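Long-range contacts in purine nucleoside phosphorylase (Schistosoma mansoni, PDB 5KO6), which catalyses the reversible phosphorolysis of purine nucleosides such as inosine and guanosine to the free base and ribose 1-phosphate: residues G120-K125 with D217-S222; L242-S247 with E260-V265. One frame throughout, in Å; residues are numbered along the deposited sequence.

Interaction 1: G120-K125 with D217-S222. With CYT (6-aminopyrimidin-2(1H)-one), chain B; R1P (1-O-phosphono-alpha-D-ribofuranose), chain C.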
loop_
_atom_site.group_PDB
_atom_site.type_symbol
_atom_site.label_atom_id
_atom_site.label_comp_id
_atom_site.label_asym_id
_atom_site.label_seq_id
_atom_site.Cartn_x
_atom_site.Cartn_y
_atom_site.Cartn_z
ATOM N N GLY A 120 8.861 17.707 0.727
ATOM C CA GLY A 120 9.070 18.197 -0.627
ATOM C C GLY A 120 7.866 19.003 -1.092
ATOM O O GLY A 120 6.724 18.654 -0.809
ATOM N N GLY A 121 8.143 20.091 -1.810
ATOM C CA GLY A 121 7.091 20.940 -2.335
ATOM C C GLY A 121 6.596 20.407 -3.663
ATOM O O GLY A 121 7.391 20.099 -4.557
ATOM N N ILE A 122 5.277 20.297 -3.789
ATOM C CA ILE A 122 4.626 19.933 -5.038
ATOM C C ILE A 122 3.954 21.140 -5.677
ATOM O O ILE A 122 4.128 21.401 -6.869
ATOM C CB ILE A 122 3.622 18.775 -4.829
ATOM C CG1 ILE A 122 4.321 17.554 -4.219
ATOM C CG2 ILE A 122 2.941 18.430 -6.133
ATOM C CD1 ILE A 122 5.308 16.874 -5.165
ATOM N N ASN A 123 3.200 21.903 -4.886
ATOM C CA ASN A 123 2.588 23.130 -5.378
ATOM C C ASN A 123 3.661 24.045 -5.948
ATOM O O ASN A 123 4.721 24.244 -5.342
ATOM C CB ASN A 123 1.863 23.828 -4.224
ATOM C CG ASN A 123 1.002 24.997 -4.690
ATOM O OD1 ASN A 123 1.491 25.916 -5.335
ATOM N ND2 ASN A 123 -0.288 24.946 -4.377
ATOM N N ARG A 124 3.382 24.601 -7.129
ATOM C CA ARG A 124 4.360 25.461 -7.776
ATOM C C ARG A 124 4.644 26.736 -6.981
ATOM O O ARG A 124 5.690 27.350 -7.185
ATOM C CB ARG A 124 3.927 25.763 -9.215
ATOM C CG ARG A 124 3.815 24.507 -10.076
ATOM C CD ARG A 124 3.624 24.836 -11.549
ATOM N NE ARG A 124 3.697 23.641 -12.386
ATOM C CZ ARG A 124 4.793 23.241 -13.026
ATOM N NH1 ARG A 124 5.916 23.941 -12.930
ATOM N NH2 ARG A 124 4.764 22.137 -13.765
ATOM N N LYS A 125 3.764 27.128 -6.060
ATOM C CA LYS A 125 4.021 28.333 -5.274
ATOM C C LYS A 125 5.116 28.151 -4.224
ATOM O O LYS A 125 5.613 29.154 -3.700
ATOM C CB LYS A 125 2.734 28.806 -4.590
ATOM C CG LYS A 125 1.659 29.288 -5.549
ATOM C CD LYS A 125 0.410 29.738 -4.804
ATOM C CE LYS A 125 -0.677 30.183 -5.773
ATOM N NZ LYS A 125 -1.885 30.712 -5.078
ATOM N N ASP A 217 -0.102 19.284 -2.193
ATOM C CA ASP A 217 0.750 20.462 -2.117
ATOM C C ASP A 217 2.161 20.151 -1.648
ATOM O O ASP A 217 3.106 20.817 -2.088
ATOM C CB ASP A 217 0.131 21.530 -1.207
ATOM C CG ASP A 217 -1.203 22.012 -1.733
ATOM O OD1 ASP A 217 -1.210 22.648 -2.811
ATOM O OD2 ASP A 217 -2.236 21.761 -1.087
ATOM N N VAL A 218 2.321 19.172 -0.754
ATOM C CA VAL A 218 3.619 18.786 -0.212
ATOM C C VAL A 218 3.603 17.271 -0.063
ATOM O O VAL A 218 2.543 16.643 -0.076
ATOM C CB VAL A 218 3.947 19.444 1.149
ATOM C CG1 VAL A 218 3.790 20.946 1.080
ATOM C CG2 VAL A 218 3.073 18.893 2.241
ATOM N N VAL A 219 4.791 16.678 0.068
ATOM C CA VAL A 219 4.927 15.228 0.214
ATOM C C VAL A 219 6.026 14.941 1.228
ATOM O O VAL A 219 7.081 15.585 1.222
ATOM C CB VAL A 219 5.207 14.540 -1.142
ATOM C CG1 VAL A 219 6.464 15.109 -1.799
ATOM C CG2 VAL A 219 5.332 13.032 -0.969
ATOM N N GLY A 220 5.773 13.987 2.116
ATOM C CA GLY A 220 6.778 13.613 3.094
ATOM C C GLY A 220 6.499 12.228 3.628
ATOM O O GLY A 220 5.526 11.573 3.234
ATOM N N MET A 221 7.351 11.788 4.559
ATOM C CA MET A 221 7.379 10.395 5.002
ATOM C C MET A 221 6.974 10.231 6.458
ATOM O O MET A 221 7.324 9.228 7.087
ATOM C CB MET A 221 8.775 9.803 4.789
ATOM C CG MET A 221 9.336 10.053 3.416
ATOM S SD MET A 221 11.022 9.390 3.320
ATOM C CE MET A 221 11.521 10.060 1.756
ATOM N N SER A 222 6.270 11.204 7.023
ATOM C CA SER A 222 5.958 11.154 8.442
ATOM C C SER A 222 4.585 11.772 8.658
ATOM O O SER A 222 3.814 11.985 7.711
ATOM C CB SER A 222 7.029 11.896 9.254
ATOM O OG SER A 222 6.923 13.294 9.038
HETATM N N3 CYT B . 10.800 14.653 0.494
HETATM C C4 CYT B . 11.607 15.701 0.300
HETATM N N1 CYT B . 11.268 14.792 2.822
HETATM C C2 CYT B . 10.608 14.176 1.747
HETATM O O2 CYT B . 9.885 13.204 1.964
HETATM N N4 CYT B . 11.764 16.140 -0.951
HETATM C C5 CYT B . 12.282 16.347 1.383
HETATM C C6 CYT B . 12.086 15.863 2.614
HETATM C C5 R1P C . 14.036 12.755 4.571
HETATM O O5 R1P C . 14.936 13.757 4.227
HETATM C C4 R1P C . 13.611 12.889 6.031
HETATM O O4 R1P C . 13.104 14.096 6.227
HETATM C C1 R1P C . 11.620 13.879 6.777
HETATM C C2 R1P C . 11.216 12.730 6.195
HETATM O O2 R1P C . 10.061 12.135 6.904
HETATM C C3 R1P C . 12.447 11.868 6.350
HETATM O O3 R1P C . 12.526 11.393 7.623
HETATM O O1 R1P C . 11.699 13.728 8.125
HETATM P P R1P C . 10.535 14.408 9.054
HETATM O O1P R1P C . 10.590 13.716 10.399
HETATM O O2P R1P C . 9.221 14.174 8.352
HETATM O O3P R1P C . 10.887 15.849 9.175
#

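Interaction 2: L242-S247 with E260-V265. With CYT (6-aminopyrimidin-2(1H)-one), chain B; R1P (1-O-phosphono-alpha-D-ribofuranose), chain C.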
loop_
_atom_site.group_PDB
_atom_site.type_symbol
_atom_site.label_atom_id
_atom_site.label_comp_id
_atom_site.label_asym_id
_atom_site.label_seq_id
_atom_site.Cartn_x
_atom_site.Cartn_y
_atom_site.Cartn_z
ATOM N N LEU A 242 8.140 22.137 6.738
ATOM C CA LEU A 242 9.173 23.015 6.214
ATOM C C LEU A 242 9.601 22.453 4.866
ATOM O O LEU A 242 9.948 21.275 4.764
ATOM C CB LEU A 242 10.362 23.052 7.173
ATOM C CG LEU A 242 11.637 23.742 6.668
ATOM C CD1 LEU A 242 11.381 25.188 6.242
ATOM C CD2 LEU A 242 12.691 23.689 7.776
ATOM N N ILE A 243 9.558 23.283 3.833
ATOM C CA ILE A 243 9.785 22.812 2.471
ATOM C C ILE A 243 11.280 22.751 2.200
ATOM O O ILE A 243 11.966 23.780 2.219
ATOM C CB ILE A 243 9.080 23.734 1.470
ATOM C CG1 ILE A 243 7.580 23.775 1.765
ATOM C CG2 ILE A 243 9.362 23.285 0.045
ATOM C CD1 ILE A 243 6.916 22.414 1.736
ATOM N N ALA A 244 11.794 21.548 1.932
ATOM C CA ALA A 244 13.222 21.408 1.652
ATOM C C ALA A 244 13.569 21.770 0.213
ATOM O O ALA A 244 14.699 22.185 -0.064
ATOM C CB ALA A 244 13.671 19.972 1.934
ATOM N N ASN A 245 12.619 21.626 -0.702
ATOM C CA ASN A 245 12.900 21.711 -2.128
ATOM C C ASN A 245 11.558 21.697 -2.825
ATOM O O ASN A 245 10.551 21.290 -2.240
ATOM C CB ASN A 245 13.717 20.507 -2.598
ATOM C CG ASN A 245 12.924 19.218 -2.544
ATOM O OD1 ASN A 245 12.506 18.784 -1.473
ATOM N ND2 ASN A 245 12.694 18.612 -3.706
ATOM N N ASN A 246 11.548 22.107 -4.088
ATOM C CA ASN A 246 10.358 21.947 -4.909
ATOM C C ASN A 246 10.594 20.784 -5.861
ATOM O O ASN A 246 11.379 20.892 -6.806
ATOM C CB ASN A 246 9.995 23.221 -5.673
ATOM C CG ASN A 246 8.632 23.108 -6.310
ATOM O OD1 ASN A 246 8.445 22.328 -7.239
ATOM N ND2 ASN A 246 7.645 23.812 -5.751
ATOM N N SER A 247 9.914 19.668 -5.595
ATOM C CA SER A 247 10.159 18.447 -6.355
ATOM C C SER A 247 9.693 18.563 -7.796
ATOM O O SER A 247 10.246 17.903 -8.682
ATOM C CB SER A 247 9.476 17.263 -5.671
ATOM O OG SER A 247 10.045 17.063 -4.396
ATOM N N GLU A 260 21.326 15.685 3.077
ATOM C CA GLU A 260 22.183 16.814 3.430
ATOM C C GLU A 260 21.555 18.138 3.012
ATOM O O GLU A 260 21.580 19.109 3.781
ATOM C CB GLU A 260 23.572 16.640 2.816
ATOM C CG GLU A 260 24.421 15.537 3.464
ATOM C CD GLU A 260 23.892 14.123 3.217
ATOM O OE1 GLU A 260 23.454 13.824 2.084
ATOM O OE2 GLU A 260 23.909 13.310 4.167
ATOM N N LYS A 261 20.961 18.199 1.817
ATOM C CA LYS A 261 20.234 19.408 1.428
ATOM C C LYS A 261 19.046 19.659 2.344
ATOM O O LYS A 261 18.765 20.812 2.713
ATOM C CB LYS A 261 19.753 19.327 -0.021
ATOM C CG LYS A 261 20.825 19.349 -1.089
ATOM C CD LYS A 261 20.154 19.378 -2.462
ATOM C CE LYS A 261 21.143 19.255 -3.603
ATOM N NZ LYS A 261 20.451 19.304 -4.928
ATOM N N VAL A 262 18.323 18.597 2.707
ATOM C CA VAL A 262 17.188 18.728 3.618
ATOM C C VAL A 262 17.639 19.346 4.932
ATOM O O VAL A 262 17.033 20.303 5.433
ATOM C CB VAL A 262 16.514 17.359 3.827
ATOM C CG1 VAL A 262 15.440 17.454 4.926
ATOM C CG2 VAL A 262 15.909 16.886 2.532
ATOM N N LEU A 263 18.692 18.783 5.528
ATOM C CA LEU A 263 19.152 19.275 6.824
ATOM C C LEU A 263 19.682 20.696 6.739
ATOM O O LEU A 263 19.617 21.434 7.729
ATOM C CB LEU A 263 20.229 18.351 7.384
ATOM C CG LEU A 263 19.726 16.980 7.826
ATOM C CD1 LEU A 263 20.882 16.185 8.372
ATOM C CD2 LEU A 263 18.650 17.139 8.886
ATOM N N ALA A 264 20.223 21.095 5.581
ATOM C CA ALA A 264 20.680 22.476 5.449
ATOM C C ALA A 264 19.506 23.453 5.466
ATOM O O ALA A 264 19.614 24.541 6.051
ATOM C CB ALA A 264 21.522 22.640 4.187
ATOM N N VAL A 265 18.381 23.088 4.850
ATOM C CA VAL A 265 17.192 23.934 4.955
ATOM C C VAL A 265 16.688 23.965 6.392
ATOM O O VAL A 265 16.295 25.022 6.910
ATOM C CB VAL A 265 16.109 23.459 3.969
ATOM C CG1 VAL A 265 14.847 24.304 4.125
ATOM C CG2 VAL A 265 16.641 23.529 2.548
HETATM N N3 CYT B . 10.800 14.653 0.494
HETATM C C4 CYT B . 11.607 15.701 0.300
HETATM N N1 CYT B . 11.268 14.792 2.822
HETATM C C2 CYT B . 10.608 14.176 1.747
HETATM O O2 CYT B . 9.885 13.204 1.964
HETATM N N4 CYT B . 11.764 16.140 -0.951
HETATM C C5 CYT B . 12.282 16.347 1.383
HETATM C C6 CYT B . 12.086 15.863 2.614
HETATM C C5 R1P C . 14.036 12.755 4.571
HETATM O O5 R1P C . 14.936 13.757 4.227
HETATM C C4 R1P C . 13.611 12.889 6.031
HETATM O O4 R1P C . 13.104 14.096 6.227
HETATM C C1 R1P C . 11.620 13.879 6.777
HETATM C C2 R1P C . 11.216 12.730 6.195
HETATM O O2 R1P C . 10.061 12.135 6.904
HETATM C C3 R1P C . 12.447 11.868 6.350
HETATM O O3 R1P C . 12.526 11.393 7.623
HETATM O O1 R1P C . 11.699 13.728 8.125
HETATM P P R1P C . 10.535 14.408 9.054
HETATM O O1P R1P C . 10.590 13.716 10.399
HETATM O O2P R1P C . 9.221 14.174 8.352
HETATM O O3P R1P C . 10.887 15.849 9.175
#

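Interaction 1: G120-K125 with D217-S222
Gly-120 and Val-219 form a hydrogen-bonded pair in an antiparallel bridge between the end of strand 112-121 and the short strand 218-220, part of the central mixed sheet of this phosphorylase fold. Two backbone bonds close the pair: Gly-120 N donates to Val-219 O at 2.8 Å, and Val-219 N returns one to Gly-120 O. Packing is tight here: Val-218 CA lies 3.2 Å from Gly-120 O. CG1 of Val-219, held between its own N and carbonyl carbon (chi1 57°), lies 4.0 Å from Ile-122 CD1, and Leu-211 and Leu-212 of helix 205-213 close over the two side chains. Gly-120 CA comes within 3.4 Å of N4 of the bound cytosine. At the end of strand 218-220 and beyond, Gly-220 and Met-221 border the base at its O2, and Ser-222 OG donates to O2P of the ribose 1-phosphate at 2.6 Å. At the other end the chain leaves the sheet and becomes partly solvent-accessible. Asp-217 O takes two donors from one face of its plane, Ile-122 N at 2.8 Å and Asn-123 N at 3.0 Å, the former well above the carbonyl plane. The side chains of Asn-123 and Asp-217 lie alongside each other, their flat groups turned by 30°, while Asp-217 OD2 is taken by Val-193 N. Asn-123 OD1 accepts from Lys-125 N in an Asx turn, which fixes the rotation of the amide. Its ND2 then meets the anti side of Asp-217 OD1 at 2.9 Å, somewhat out of the carboxylate plane, along a nearly straight N-H line of 176°.

Interaction 2: L242-S247 with E260-V265
Both methyls of Val-265 rest against backbone carbonyl oxygens of strand 236-246: CG1 lies 3.5 Å from Ile-243 O, and CG2 lies 3.5 Å from Ala-244 O. The valine of helix 259-283 thus straddles two successive residues of the strand in a helix-on-sheet packing of the phosphorylase fold; the axes of the two short segments approach to 7.9 Å, at 136° between their N-to-C directions. With CG1 anti to its own backbone N (chi1 177°), Val-265 also brings this methyl to 4.1 Å from Leu-242 CG, the two side chains crossing at a slant. Leu-242 CD2 reaches on to Val-265 O, and Leu-118 and Phe-131 of the adjoining strands press on the same leucine. One helical turn earlier, Val-262 turns CG2 to Ala-244 CB at 3.9 Å. That methyl also sits 3.8 Å from C5 of the bound cytosine and close to O5 of the ribose 1-phosphate, so the apolar seam between helix and strand opens directly onto the ligand site. Beyond Ala-244 the strand turns polar. The side chain of Asn-245 is set between its backbone N and carbonyl carbon (chi1 68°), and its OD1 receives the amino N4 of the cytosine at 2.8 Å. The amide is steadied through ND2, which donates to Ser-247 OG and to Asp-250 OD2, while Ser-247 OG itself bonds to Glu-203, another partner of the base. Small apolar groups therefore pack around C5 of the ring, and the neighbouring asparagine supplies an acceptor suited to an exocyclic amino group.

Both contacts are largely buried and meet on one sheet, where strands 112-121 and 236-246 are neighbours. Gly-121 links the two, its N and O probably hydrogen-bonded to Asn-245 O and Ser-247 N, while Val-218 CG1 packs on Ile-243 CD1. Interaction 1 joins strand to strand, so backbone hydrogen bonds dominate it, with a polar, partly exposed fringe where the strands end. Interaction 2 lays a helix against the sheet and works through van der Waals contacts of aliphatic carbons with each other and with carbonyl oxygens. Both border the ligands: interaction 1 contributes backbone and a phosphate-binding hydroxyl, interaction 2 an amide acceptor for the base amino group and methyl groups that touch base and sugar.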